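Long-range contacts in transcriptional protein SWT1 (Saccharomyces cerevisiae, PDB 4PQZ), which has RNA endonuclease activity and is involved in transcription, probably as an activator, this chain being its C-terminal HEPN-like domain: residues R59-E64 / V91-E96; N81-I86 / N106-L111; F128-E133 / E157-I162. All coordinates share one frame; numbering follows the deposited sequence.

In the fold
The three contacts tie together the all-helical HEPN-like domain of Swt1, a single-chain domain. Contacts 1 and 2 interleave along the sequence, in the order 59-64, 81-86, 91-96 and 106-111, so the two contacts knit together helices 35-62, 79-88 and 90-97 and the loop before helix 113-116; contact 3 follows in series, between helices 122-139 and 145-163. The centres of contacts 1 and 2 lie about 15 Å apart, and they touch where Phe94 packs on Tyr85 and Ile86. Contact 2 meets contact 3, their centres about 20 Å apart, through Trp108 and Leu111 on Trp132. Contacts 1 and 3, centres about 27 Å apart, do not touch and sit on opposite sides of the chain's centre.

Contact 1 of 3, residues R59-E64 / V91-E96; sequences RKEYGE and VSVFSE
Val93 reaches helix 35-62 with one methyl group, CG2, which touches both Glu61 and Tyr62 near the helix end. The apolar part of the contact centres on this methyl. Val93 CG2 lies 3.7 Å from Glu61 CG and 3.9 Å from Tyr62 CE2, meeting the ring obliquely. Its rotation, with CG1 anti to the backbone N (chi1 -161°), puts CG2 beside that nitrogen and towards the neighbouring helix. Glu61 and Val93 pass alongside one another, pointing opposite ways, and it is the glutamate's CG that meets the valine methyl. The same Glu61 CG also covers one face of the Tyr62 ring, 3.6 Å above its plane and displaced towards the rim, so methylene, methyl and ring form one small apolar patch.

The polar groups lie close, but no hydrogen bond crosses between the two segments. Tyr62 OH is 3.6 Å from Ser92 CB and 3.8 Å from Ser92 OG. The bend of Glu61 at chi2 (70°) turns its carboxylate towards helix 90-97, yet OE2 stays 4.1 Å from Ser92 O. Glu96 also comes near, its OE1 6.1 Å from Glu61 OE1; it has its own salt-bridge partner, Lys142, which may offset the like charges.

Directly after Tyr62 the chain leaves helical geometry at Gly63, which has positive phi (57°). The contact therefore joins the C-terminal turn of the long helix 35-62 to the short helix 90-97 within the HEPN-like C-terminal domain. Val93 and Phe94 extend this packing to Thr57 on helix 35-62, and Tyr62 also rests on Ile69 of the following loop.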
loop_
_atom_site.group_PDB
_atom_site.type_symbol
_atom_site.label_atom_id
_atom_site.label_comp_id
_atom_site.label_asym_id
_atom_site.label_seq_id
_atom_site.Cartn_x
_atom_site.Cartn_y
_atom_site.Cartn_z
ATOM N N ARG A 59 -14.882 2.723 3.683
ATOM C CA ARG A 59 -16.163 3.226 3.221
ATOM C C ARG A 59 -17.183 2.103 3.009
ATOM O O ARG A 59 -18.377 2.290 3.236
ATOM C CB ARG A 59 -15.979 4.035 1.941
ATOM C CG ARG A 59 -15.351 5.404 2.160
ATOM C CD ARG A 59 -15.337 6.174 0.846
ATOM N NE ARG A 59 -14.738 7.502 0.959
ATOM C CZ ARG A 59 -15.410 8.600 1.298
ATOM N NH1 ARG A 59 -16.710 8.529 1.580
ATOM N NH2 ARG A 59 -14.781 9.769 1.371
ATOM N N LYS A 60 -16.718 0.938 2.583
ATOM C CA LYS A 60 -17.605 -0.214 2.403
ATOM C C LYS A 60 -18.042 -0.860 3.727
ATOM O O LYS A 60 -19.209 -1.239 3.892
ATOM C CB LYS A 60 -16.987 -1.259 1.464
ATOM C CG LYS A 60 -17.907 -2.448 1.193
ATOM C CD LYS A 60 -17.560 -3.155 -0.117
ATOM C CE LYS A 60 -18.602 -4.220 -0.439
ATOM N NZ LYS A 60 -19.996 -3.702 -0.252
ATOM N N GLU A 61 -17.116 -0.973 4.672
ATOM C CA GLU A 61 -17.479 -1.403 6.023
ATOM C C GLU A 61 -18.437 -0.429 6.751
ATOM O O GLU A 61 -19.427 -0.856 7.349
ATOM C CB GLU A 61 -16.226 -1.629 6.868
ATOM C CG GLU A 61 -16.483 -2.332 8.195
ATOM C CD GLU A 61 -16.879 -3.792 8.033
ATOM O OE1 GLU A 61 -16.847 -4.302 6.891
ATOM O OE2 GLU A 61 -17.227 -4.426 9.056
ATOM N N TYR A 62 -18.152 0.870 6.677
ATOM C CA TYR A 62 -18.770 1.852 7.581
ATOM C C TYR A 62 -19.748 2.842 6.937
ATOM O O TYR A 62 -20.630 3.390 7.620
ATOM C CB TYR A 62 -17.684 2.583 8.391
ATOM C CG TYR A 62 -16.973 1.642 9.339
ATOM C CD1 TYR A 62 -17.666 1.082 10.401
ATOM C CD2 TYR A 62 -15.638 1.287 9.160
ATOM C CE1 TYR A 62 -17.074 0.217 11.269
ATOM C CE2 TYR A 62 -15.018 0.402 10.043
ATOM C CZ TYR A 62 -15.751 -0.130 11.100
ATOM O OH TYR A 62 -15.210 -1.002 12.004
ATOM N N GLY A 63 -19.602 3.056 5.628
ATOM C CA GLY A 63 -20.523 3.894 4.872
ATOM C C GLY A 63 -20.661 5.310 5.392
ATOM O O GLY A 63 -19.693 6.065 5.439
ATOM N N GLU A 64 -21.883 5.661 5.778
ATOM C CA GLU A 64 -22.187 6.939 6.414
ATOM C C GLU A 64 -21.368 7.191 7.686
ATOM O O GLU A 64 -21.019 8.333 8.013
ATOM C CB GLU A 64 -23.663 6.973 6.796
ATOM C CG GLU A 64 -24.594 7.554 5.756
ATOM C CD GLU A 64 -25.913 7.993 6.373
ATOM O OE1 GLU A 64 -26.399 7.296 7.291
ATOM O OE2 GLU A 64 -26.453 9.042 5.956
ATOM N N VAL A 91 -8.704 -5.846 13.726
ATOM C CA VAL A 91 -9.656 -6.846 14.182
ATOM C C VAL A 91 -10.991 -6.744 13.447
ATOM O O VAL A 91 -11.581 -7.761 13.081
ATOM C CB VAL A 91 -9.841 -6.727 15.715
ATOM C CG1 VAL A 91 -10.988 -7.607 16.203
ATOM C CG2 VAL A 91 -8.510 -7.051 16.439
ATOM N N SER A 92 -11.454 -5.515 13.213
ATOM C CA SER A 92 -12.752 -5.277 12.588
ATOM C C SER A 92 -12.768 -5.512 11.083
ATOM O O SER A 92 -13.725 -6.088 10.531
ATOM C CB SER A 92 -13.217 -3.832 12.855
ATOM O OG SER A 92 -13.513 -3.622 14.234
ATOM N N VAL A 93 -11.732 -5.022 10.401
ATOM C CA VAL A 93 -11.771 -4.994 8.942
ATOM C C VAL A 93 -10.573 -5.657 8.233
ATOM O O VAL A 93 -10.763 -6.437 7.307
ATOM C CB VAL A 93 -11.941 -3.556 8.411
ATOM C CG1 VAL A 93 -12.437 -3.606 6.987
ATOM C CG2 VAL A 93 -12.935 -2.765 9.266
ATOM N N PHE A 94 -9.351 -5.355 8.672
ATOM C CA PHE A 94 -8.176 -5.676 7.873
ATOM C C PHE A 94 -7.558 -7.072 8.053
ATOM O O PHE A 94 -6.981 -7.600 7.120
ATOM C CB PHE A 94 -7.118 -4.584 8.006
ATOM C CG PHE A 94 -7.475 -3.337 7.291
ATOM C CD1 PHE A 94 -7.309 -3.243 5.913
ATOM C CD2 PHE A 94 -8.010 -2.259 7.982
ATOM C CE1 PHE A 94 -7.670 -2.076 5.223
ATOM C CE2 PHE A 94 -8.366 -1.094 7.318
ATOM C CZ PHE A 94 -8.190 -1.005 5.940
ATOM N N SER A 95 -7.671 -7.669 9.235
ATOM C CA SER A 95 -7.084 -8.986 9.442
ATOM C C SER A 95 -7.771 -10.028 8.572
ATOM O O SER A 95 -7.171 -11.025 8.193
ATOM C CB SER A 95 -7.168 -9.425 10.904
ATOM O OG SER A 95 -8.490 -9.772 11.250
ATOM N N GLU A 96 -9.044 -9.810 8.292
ATOM C CA GLU A 96 -9.776 -10.706 7.408
ATOM C C GLU A 96 -9.144 -10.739 6.024
ATOM O O GLU A 96 -9.049 -11.794 5.406
ATOM C CB GLU A 96 -11.231 -10.265 7.282
ATOM C CG GLU A 96 -12.046 -11.194 6.436
ATOM C CD GLU A 96 -13.316 -10.567 5.897
ATOM O OE1 GLU A 96 -13.529 -9.350 6.097
ATOM O OE2 GLU A 96 -14.089 -11.307 5.252
#

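Contact 2 of 3, residues N81-I86 / N106-L111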
loop_
_atom_site.group_PDB
_atom_site.type_symbol
_atom_site.label_atom_id
_atom_site.label_comp_id
_atom_site.label_asym_id
_atom_site.label_seq_id
_atom_site.Cartn_x
_atom_site.Cartn_y
_atom_site.Cartn_z
ATOM N N ASN A 81 0.084 7.121 8.091
ATOM C CA ASN A 81 -1.365 7.189 8.311
ATOM C C ASN A 81 -2.088 5.916 7.889
ATOM O O ASN A 81 -2.920 5.386 8.630
ATOM C CB ASN A 81 -1.977 8.355 7.539
ATOM C CG ASN A 81 -1.533 9.694 8.057
ATOM O OD1 ASN A 81 -1.185 9.839 9.233
ATOM N ND2 ASN A 81 -1.541 10.695 7.177
ATOM N N ALA A 82 -1.761 5.433 6.693
ATOM C CA ALA A 82 -2.352 4.208 6.163
ATOM C C ALA A 82 -2.091 3.021 7.085
ATOM O O ALA A 82 -3.012 2.288 7.446
ATOM C CB ALA A 82 -1.819 3.939 4.766
ATOM N N SER A 83 -0.831 2.846 7.463
ATOM C CA SER A 83 -0.418 1.787 8.378
ATOM C C SER A 83 -1.183 1.852 9.695
ATOM O O SER A 83 -1.713 0.847 10.181
ATOM C CB SER A 83 1.078 1.898 8.660
ATOM O OG SER A 83 1.467 0.908 9.583
ATOM N N ASN A 84 -1.247 3.048 10.264
ATOM C CA ASN A 84 -2.038 3.285 11.482
ATOM C C ASN A 84 -3.518 2.877 11.305
ATOM O O ASN A 84 -4.102 2.214 12.169
ATOM C CB ASN A 84 -1.901 4.751 11.947
ATOM C CG ASN A 84 -2.842 5.092 13.102
ATOM O OD1 ASN A 84 -2.921 4.351 14.089
ATOM N ND2 ASN A 84 -3.576 6.208 12.973
ATOM N N TYR A 85 -4.115 3.232 10.169
ATOM C CA TYR A 85 -5.458 2.730 9.834
ATOM C C TYR A 85 -5.591 1.200 9.752
ATOM O O TYR A 85 -6.582 0.638 10.231
ATOM C CB TYR A 85 -5.992 3.383 8.559
ATOM C CG TYR A 85 -6.594 4.738 8.820
ATOM C CD1 TYR A 85 -7.479 4.941 9.885
ATOM C CD2 TYR A 85 -6.247 5.825 8.037
ATOM C CE1 TYR A 85 -8.007 6.188 10.136
ATOM C CE2 TYR A 85 -6.773 7.067 8.278
ATOM C CZ TYR A 85 -7.651 7.245 9.322
ATOM O OH TYR A 85 -8.160 8.492 9.528
ATOM N N ILE A 86 -4.603 0.531 9.157
ATOM C CA ILE A 86 -4.619 -0.930 9.101
ATOM C C ILE A 86 -4.514 -1.502 10.498
ATOM O O ILE A 86 -5.244 -2.437 10.848
ATOM C CB ILE A 86 -3.480 -1.503 8.221
ATOM C CG1 ILE A 86 -3.699 -1.119 6.758
ATOM C CG2 ILE A 86 -3.402 -3.012 8.363
ATOM C CD1 ILE A 86 -2.533 -1.495 5.861
ATOM N N ASN A 106 0.685 -6.569 14.848
ATOM C CA ASN A 106 1.882 -5.828 15.263
ATOM C C ASN A 106 2.804 -5.283 14.144
ATOM O O ASN A 106 3.543 -4.319 14.353
ATOM C CB ASN A 106 2.673 -6.659 16.276
ATOM C CG ASN A 106 3.862 -5.910 16.843
ATOM O OD1 ASN A 106 3.714 -5.061 17.724
ATOM N ND2 ASN A 106 5.053 -6.222 16.341
ATOM N N GLU A 107 2.747 -5.885 12.957
ATOM C CA GLU A 107 3.518 -5.415 11.800
ATOM C C GLU A 107 3.189 -3.946 11.423
ATOM O O GLU A 107 4.028 -3.231 10.843
ATOM C CB GLU A 107 3.268 -6.349 10.600
ATOM C CG GLU A 107 4.509 -6.694 9.742
ATOM C CD GLU A 107 4.825 -5.617 8.721
ATOM O OE1 GLU A 107 3.911 -4.822 8.417
ATOM O OE2 GLU A 107 5.975 -5.556 8.229
ATOM N N TRP A 108 1.969 -3.505 11.748
ATOM C CA TRP A 108 1.495 -2.174 11.350
ATOM C C TRP A 108 1.615 -1.120 12.442
ATOM O O TRP A 108 1.290 0.045 12.230
ATOM C CB TRP A 108 0.057 -2.257 10.864
ATOM C CG TRP A 108 -0.087 -3.290 9.798
ATOM C CD1 TRP A 108 -0.635 -4.530 9.930
ATOM C CD2 TRP A 108 0.383 -3.196 8.452
ATOM N NE1 TRP A 108 -0.578 -5.197 8.746
ATOM C CE2 TRP A 108 0.049 -4.410 7.819
ATOM C CE3 TRP A 108 1.025 -2.195 7.708
ATOM C CZ2 TRP A 108 0.351 -4.657 6.477
ATOM C CZ3 TRP A 108 1.319 -2.445 6.360
ATOM C CH2 TRP A 108 0.994 -3.667 5.771
ATOM N N LYS A 109 2.100 -1.532 13.602
ATOM C CA LYS A 109 2.294 -0.618 14.719
ATOM C C LYS A 109 3.337 0.450 14.380
ATOM O O LYS A 109 3.144 1.639 14.649
ATOM C CB LYS A 109 2.698 -1.417 15.960
ATOM C CG LYS A 109 2.526 -0.697 17.294
ATOM C CD LYS A 109 2.402 -1.712 18.431
ATOM C CE LYS A 109 3.062 -1.215 19.703
ATOM N NZ LYS A 109 2.801 0.230 19.914
ATOM N N SER A 110 4.445 0.016 13.792
ATOM C CA SER A 110 5.512 0.926 13.371
ATOM C C SER A 110 6.316 0.255 12.266
ATOM O O SER A 110 7.153 -0.614 12.522
ATOM C CB SER A 110 6.434 1.303 14.545
ATOM O OG SER A 110 7.291 2.395 14.210
ATOM N N LEU A 111 6.025 0.648 11.034
ATOM C CA LEU A 111 6.745 0.152 9.872
ATOM C C LEU A 111 8.181 0.646 9.898
ATOM O O LEU A 111 8.445 1.767 10.340
ATOM C CB LEU A 111 6.089 0.650 8.581
ATOM C CG LEU A 111 4.791 0.036 8.063
ATOM C CD1 LEU A 111 4.382 0.768 6.782
ATOM C CD2 LEU A 111 4.987 -1.456 7.804
#
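Ile86 lies over one face of the Trp108 indole while Ser83, one turn earlier on helix 79-88, approaches its edge; in this HEPN-like helical domain the pair fastens the loop before helix 113-116 to helix 79-88. The contact with the face is a CH-pi interaction: Ile86 CG2 stands 3.5 Å from the centroid of the five-membered ring, only 7° off its normal. With chi1 of -67°, CG2 is anti to the backbone N and CG1 takes the place beside it; the extended CG1 branch carries CD1 over the six-membered ring on the same face, 4.0 Å from Trp108 CZ3. The opposite face carries Glu107 OE1, 3.7 Å above the ring plane, which leaves the indole layered between a methyl and a carboxylate oxygen.

Trp132 and Val135 of helix 122-139 also pack on Trp108, and Ile54 of helix 35-62 packs on Ile86, placing the indole among several helices. Leu111 packs beside Ser83, its CG 3.8 Å from Ser83 OG. Buried here, the serine hydroxyl lies in the indole plane at the ring edge and donates to the backbone of the same tryptophan: Ser83 OG is 2.8 Å from Trp108 O, tilted 24° from the carbonyl plane.

Contact 3 of 3, residues F128-E133 / E157-I162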
loop_
_atom_site.group_PDB
_atom_site.type_symbol
_atom_site.label_atom_id
_atom_site.label_comp_id
_atom_site.label_asym_id
_atom_site.label_seq_id
_atom_site.Cartn_x
_atom_site.Cartn_y
_atom_site.Cartn_z
ATOM N N PHE A 128 11.039 -1.892 -1.050
ATOM C CA PHE A 128 9.813 -1.117 -0.959
ATOM C C PHE A 128 8.734 -1.716 -1.848
ATOM O O PHE A 128 7.656 -2.084 -1.370
ATOM C CB PHE A 128 10.073 0.350 -1.353
ATOM C CG PHE A 128 8.855 1.232 -1.255
ATOM C CD1 PHE A 128 8.486 1.794 -0.040
ATOM C CD2 PHE A 128 8.068 1.491 -2.380
ATOM C CE1 PHE A 128 7.346 2.609 0.058
ATOM C CE2 PHE A 128 6.938 2.292 -2.291
ATOM C CZ PHE A 128 6.581 2.857 -1.071
ATOM N N GLU A 129 9.032 -1.801 -3.142
ATOM C CA GLU A 129 8.087 -2.307 -4.126
ATOM C C GLU A 129 7.652 -3.740 -3.845
ATOM O O GLU A 129 6.464 -4.037 -3.944
ATOM C CB GLU A 129 8.643 -2.172 -5.547
ATOM C CG GLU A 129 7.624 -2.438 -6.659
ATOM C CD GLU A 129 7.402 -3.928 -6.941
ATOM O OE1 GLU A 129 6.312 -4.282 -7.443
ATOM O OE2 GLU A 129 8.313 -4.744 -6.663
ATOM N N GLN A 130 8.590 -4.627 -3.502
ATOM C CA GLN A 130 8.218 -6.018 -3.201
ATOM C C GLN A 130 7.276 -6.149 -2.004
ATOM O O GLN A 130 6.377 -6.985 -2.007
ATOM C CB GLN A 130 9.440 -6.933 -3.001
ATOM C CG GLN A 130 10.224 -7.254 -4.310
ATOM C CD GLN A 130 9.478 -8.175 -5.278
ATOM O OE1 GLN A 130 9.543 -9.402 -5.158
ATOM N NE2 GLN A 130 8.791 -7.586 -6.266
ATOM N N PHE A 131 7.480 -5.341 -0.970
ATOM C CA PHE A 131 6.656 -5.483 0.233
ATOM C C PHE A 131 5.227 -5.075 -0.102
ATOM O O PHE A 131 4.262 -5.800 0.189
ATOM C CB PHE A 131 7.206 -4.632 1.382
ATOM C CG PHE A 131 6.291 -4.552 2.575
ATOM C CD1 PHE A 131 6.283 -5.562 3.530
ATOM C CD2 PHE A 131 5.447 -3.462 2.748
ATOM C CE1 PHE A 131 5.443 -5.491 4.623
ATOM C CE2 PHE A 131 4.607 -3.378 3.845
ATOM C CZ PHE A 131 4.603 -4.394 4.775
ATOM N N TRP A 132 5.118 -3.923 -0.755
ATOM C CA TRP A 132 3.823 -3.313 -1.041
ATOM C C TRP A 132 3.027 -4.012 -2.140
ATOM O O TRP A 132 1.806 -3.949 -2.145
ATOM C CB TRP A 132 3.998 -1.825 -1.344
ATOM C CG TRP A 132 4.244 -1.065 -0.088
ATOM C CD1 TRP A 132 5.396 -0.423 0.287
ATOM C CD2 TRP A 132 3.330 -0.916 1.000
ATOM N NE1 TRP A 132 5.240 0.139 1.537
ATOM C CE2 TRP A 132 3.980 -0.149 1.991
ATOM C CE3 TRP A 132 2.020 -1.350 1.225
ATOM C CZ2 TRP A 132 3.355 0.196 3.188
ATOM C CZ3 TRP A 132 1.405 -1.004 2.416
ATOM C CH2 TRP A 132 2.074 -0.241 3.384
ATOM N N GLU A 133 3.736 -4.672 -3.056
ATOM C CA GLU A 133 3.133 -5.522 -4.079
ATOM C C GLU A 133 2.366 -6.661 -3.413
ATOM O O GLU A 133 1.178 -6.860 -3.688
ATOM C CB GLU A 133 4.213 -6.072 -5.033
ATOM C CG GLU A 133 3.800 -7.325 -5.785
ATOM C CD GLU A 133 4.831 -7.776 -6.813
ATOM O OE1 GLU A 133 5.756 -7.001 -7.125
ATOM O OE2 GLU A 133 4.714 -8.914 -7.312
ATOM N N GLU A 157 4.050 -2.454 -14.536
ATOM C CA GLU A 157 4.751 -1.205 -14.827
ATOM C C GLU A 157 5.803 -0.840 -13.767
ATOM O O GLU A 157 6.867 -0.315 -14.100
ATOM C CB GLU A 157 3.759 -0.053 -14.989
ATOM C CG GLU A 157 2.678 -0.293 -16.015
ATOM C CD GLU A 157 1.827 0.938 -16.230
ATOM O OE1 GLU A 157 2.396 2.052 -16.226
ATOM O OE2 GLU A 157 0.594 0.797 -16.390
ATOM N N TRP A 158 5.510 -1.115 -12.497
ATOM C CA TRP A 158 6.471 -0.838 -11.435
ATOM C C TRP A 158 7.716 -1.693 -11.576
ATOM O O TRP A 158 8.833 -1.172 -11.538
ATOM C CB TRP A 158 5.866 -1.079 -10.056
ATOM C CG TRP A 158 4.766 -0.132 -9.696
ATOM C CD1 TRP A 158 4.518 1.100 -10.245
ATOM C CD2 TRP A 158 3.756 -0.345 -8.708
ATOM N NE1 TRP A 158 3.409 1.663 -9.652
ATOM C CE2 TRP A 158 2.925 0.798 -8.705
ATOM C CE3 TRP A 158 3.469 -1.392 -7.822
ATOM C CZ2 TRP A 158 1.829 0.919 -7.850
ATOM C CZ3 TRP A 158 2.385 -1.267 -6.971
ATOM C CH2 TRP A 158 1.577 -0.122 -6.992
ATOM N N LYS A 159 7.506 -3.003 -11.715
ATOM C CA LYS A 159 8.591 -3.984 -11.855
ATOM C C LYS A 159 9.494 -3.685 -13.055
ATOM O O LYS A 159 10.718 -3.614 -12.921
ATOM C CB LYS A 159 8.037 -5.403 -12.006
ATOM C CG LYS A 159 7.537 -6.037 -10.737
ATOM C CD LYS A 159 6.993 -7.420 -11.001
ATOM C CE LYS A 159 6.557 -8.108 -9.743
ATOM N NZ LYS A 159 5.630 -9.254 -10.043
ATOM N N THR A 160 8.887 -3.477 -14.219
ATOM C CA THR A 160 9.656 -3.293 -15.441
ATOM C C THR A 160 10.454 -1.997 -15.363
ATOM O O THR A 160 11.616 -1.977 -15.736
ATOM C CB THR A 160 8.770 -3.356 -16.705
ATOM O OG1 THR A 160 7.890 -2.227 -16.747
ATOM C CG2 THR A 160 7.951 -4.641 -16.709
ATOM N N SER A 161 9.850 -0.936 -14.833
ATOM C CA SER A 161 10.553 0.337 -14.662
ATOM C C SER A 161 11.694 0.216 -13.646
ATOM O O SER A 161 12.673 0.963 -13.689
ATOM C CB SER A 161 9.576 1.451 -14.250
ATOM O OG SER A 161 8.649 1.748 -15.293
ATOM N N ILE A 162 11.556 -0.736 -12.730
ATOM C CA ILE A 162 12.615 -1.062 -11.785
ATOM C C ILE A 162 13.607 -2.049 -12.417
ATOM O O ILE A 162 14.817 -1.827 -12.377
ATOM C CB ILE A 162 12.037 -1.643 -10.470
ATOM C CG1 ILE A 162 11.364 -0.545 -9.640
ATOM C CG2 ILE A 162 13.123 -2.310 -9.643
ATOM C CD1 ILE A 162 10.745 -1.064 -8.324
#
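Glu129 and Ile162 meet where helices 122-139 and 145-163 run side by side as an antiparallel helix pair of the HEPN-like fold, the N-to-C directions of the two short segments 165° apart and their axes 11.0 Å apart at closest approach. Ile162 sends its extended CG1 branch between the helices, and CD1 ends 3.7 Å from Glu129 CB. Glu129 CG also rests against Trp158 CB.

The carboxylate of Glu129 owes its direction to a bend at chi2 (-81°), which turns it along its own helix. Gln130, likewise bent at chi2, folds over so that NE2 donates to the syn lone pair of Glu129 OE2 at 2.9 Å, nearly in its own amide plane. The other oxygen, OE1, comes up to the edge of the Trp158 ring, the carboxylate plane turned steeply against it. Trp158 NE1 is satisfied by Gln45 of helix 35-62, linking a third helix to the pair.

Glu133, one turn on, is extended instead, as is Lys159, whose chain crosses it at about a right angle. Glu133 OE1 comes 2.8 Å from Glu129 OE1, close enough that a proton is probably held between the two acids. Lys159 NZ stays 5.7 Å from Glu129 OE1 and makes its salt bridge with Glu133. That bridge closes on the syn side of Glu133 OE2, 2.9 Å from Lys159 NZ, with the ammonium nitrogen 28° out of the carboxylate plane.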